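Local coordinates for protein Xaa-Pro dipeptidase (Lactobacillus brevis, PDB 3I7M) that is probably a manganese-dependent metalloexopeptidase of the M24B family that cleaves Xaa-Pro dipeptides, here represented by its N-terminal domain, at residues Thr21-Pro26 with Leu128-Phe133. Sequence-based numbering, arbitrary orientation.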
loop_
_atom_site.group_PDB
_atom_site.type_symbol
_atom_site.label_atom_id
_atom_site.label_comp_id
_atom_site.label_asym_id
_atom_site.label_seq_id
_atom_site.Cartn_x
_atom_site.Cartn_y
_atom_site.Cartn_z
ATOM N N THR A 21 2.436 3.778 5.076
ATOM C CA THR A 21 2.881 4.040 3.714
ATOM C C THR A 21 2.044 3.191 2.771
ATOM O O THR A 21 1.961 1.968 2.985
ATOM C CB THR A 21 4.337 3.738 3.624
ATOM O OG1 THR A 21 5.049 4.752 4.359
ATOM C CG2 THR A 21 4.820 3.773 2.200
ATOM N N TYR A 22 1.499 3.817 1.729
ATOM C CA TYR A 22 0.659 3.127 0.731
ATOM C C TYR A 22 1.451 3.089 -0.540
ATOM O O TYR A 22 1.661 4.152 -1.169
ATOM C CB TYR A 22 -0.644 3.906 0.594
ATOM C CG TYR A 22 -1.574 3.295 -0.429
ATOM C CD1 TYR A 22 -2.520 2.363 -0.030
ATOM C CD2 TYR A 22 -1.610 3.749 -1.710
ATOM C CE1 TYR A 22 -3.354 1.782 -0.975
ATOM C CE2 TYR A 22 -2.474 3.158 -2.681
ATOM C CZ TYR A 22 -3.343 2.226 -2.244
ATOM O OH TYR A 22 -4.178 1.614 -3.195
ATOM N N LEU A 23 1.935 1.913 -0.958
ATOM C CA LEU A 23 2.737 1.723 -2.193
ATOM C C LEU A 23 1.811 1.220 -3.300
ATOM O O LEU A 23 1.038 0.248 -3.077
ATOM C CB LEU A 23 3.821 0.729 -1.919
ATOM C CG LEU A 23 4.826 1.182 -0.865
ATOM C CD1 LEU A 23 5.829 0.032 -0.677
ATOM C CD2 LEU A 23 5.508 2.505 -1.152
ATOM N N SER A 24 1.865 1.927 -4.418
ATOM C CA SER A 24 0.998 1.658 -5.586
ATOM C C SER A 24 1.756 1.443 -6.872
ATOM O O SER A 24 1.108 1.092 -7.891
ATOM C CB SER A 24 0.035 2.849 -5.747
ATOM O OG SER A 24 0.771 4.075 -5.886
ATOM N N ASN A 25 3.045 1.773 -6.932
ATOM C CA ASN A 25 3.797 1.690 -8.179
ATOM C C ASN A 25 4.079 0.213 -8.462
ATOM O O ASN A 25 4.729 -0.400 -7.659
ATOM C CB ASN A 25 5.071 2.546 -8.075
ATOM C CG ASN A 25 5.862 2.626 -9.330
ATOM O OD1 ASN A 25 5.621 1.886 -10.311
ATOM N ND2 ASN A 25 6.783 3.547 -9.352
ATOM N N PRO A 26 3.585 -0.315 -9.603
ATOM C CA PRO A 26 3.842 -1.746 -9.829
ATOM C C PRO A 26 5.355 -2.053 -9.828
ATOM O O PRO A 26 5.732 -3.159 -9.464
ATOM C CB PRO A 26 3.250 -2.017 -11.196
ATOM C CG PRO A 26 2.299 -0.878 -11.475
ATOM C CD PRO A 26 2.734 0.291 -10.642
ATOM N N LEU A 128 3.344 13.416 2.650
ATOM C CA LEU A 128 4.609 12.683 2.599
ATOM C C LEU A 128 4.766 11.925 1.260
ATOM O O LEU A 128 3.818 11.268 0.801
ATOM C CB LEU A 128 4.664 11.649 3.710
ATOM C CG LEU A 128 4.829 12.175 5.130
ATOM C CD1 LEU A 128 4.682 11.031 6.116
ATOM C CD2 LEU A 128 6.165 12.844 5.367
ATOM N N ASP A 129 5.946 11.972 0.660
ATOM C CA ASP A 129 6.239 11.390 -0.634
ATOM C C ASP A 129 7.414 10.467 -0.434
ATOM O O ASP A 129 8.486 10.886 -0.048
ATOM C CB ASP A 129 6.529 12.484 -1.660
ATOM C CG ASP A 129 6.584 11.973 -3.069
ATOM O OD1 ASP A 129 6.422 10.764 -3.285
ATOM O OD2 ASP A 129 6.752 12.826 -3.966
ATOM N N ILE A 130 7.203 9.184 -0.699
ATOM C CA ILE A 130 8.258 8.172 -0.617
ATOM C C ILE A 130 8.936 7.911 -1.960
ATOM O O ILE A 130 9.873 7.109 -2.025
ATOM C CB ILE A 130 7.744 6.868 0.050
ATOM C CG1 ILE A 130 8.865 6.026 0.634
ATOM C CG2 ILE A 130 6.785 6.092 -0.902
ATOM C CD1 ILE A 130 8.385 4.895 1.500
ATOM N N THR A 131 8.553 8.688 -2.991
ATOM C CA THR A 131 9.090 8.490 -4.349
ATOM C C THR A 131 10.634 8.452 -4.354
ATOM O O THR A 131 11.234 7.511 -4.853
ATOM C CB THR A 131 8.575 9.566 -5.292
ATOM O OG1 THR A 131 7.171 9.374 -5.445
ATOM C CG2 THR A 131 9.277 9.442 -6.705
ATOM N N SER A 132 11.256 9.478 -3.773
ATOM C CA SER A 132 12.703 9.594 -3.795
ATOM C C SER A 132 13.375 8.462 -3.001
ATOM O O SER A 132 14.425 7.906 -3.425
ATOM C CB SER A 132 13.120 10.946 -3.240
ATOM O OG SER A 132 14.517 11.000 -3.132
ATOM N N PHE A 133 12.830 8.144 -1.816
ATOM C CA PHE A 133 13.369 7.072 -0.955
ATOM C C PHE A 133 13.373 5.702 -1.733
ATOM O O PHE A 133 14.380 4.952 -1.794
ATOM C CB PHE A 133 12.649 6.946 0.357
ATOM C CG PHE A 133 13.152 5.785 1.239
ATOM C CD1 PHE A 133 14.274 5.923 2.048
ATOM C CD2 PHE A 133 12.509 4.570 1.269
ATOM C CE1 PHE A 133 14.747 4.857 2.818
ATOM C CE2 PHE A 133 12.960 3.528 2.049
ATOM C CZ PHE A 133 14.087 3.676 2.831
#
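I130 reaches across to strand 20-23 with two separate methyl groups, one for each of two residues on the same side of that strand. Its CD1 meets CG2 of T21 at 3.8 Å, while its branch methyl CG2 meets CD2 of L23, also at 3.8 Å. Both partners cross the isoleucine at roughly a right angle, and each contact is one methyl against another. With CG1 anti to the backbone N (chi1 -158°) and the chain extended beyond it (chi2 169°), CD1 reaches the threonine, while CG2 branches off toward CD2 of L23. T21 turns its methyl to this apolar side, while its OG1 is hydrogen-bonded to the T13 hydroxyl on helix 5-15. I9 and W12 of that helix also pack on I130.

The isoleucine sits where strand 125-129 gives way to helix 131-136, and the D129 side chain makes a capping bond there. Its OD1 accepts the backbone N-H of T131 at 3.0 Å, from well above the carboxylate plane. The T131 hydroxyl OG1 meets the same oxygen on its syn side at 2.7 Å. The backbone N of K106 also donates to it.

Strand 101-104 runs between the two segments' strands, with backbone hydrogen bonds to both. The contact therefore spans it on one face of the mixed sheet, beneath helix 5-15, in the alpha/beta core of the creatinase/prolidase N-terminal domain.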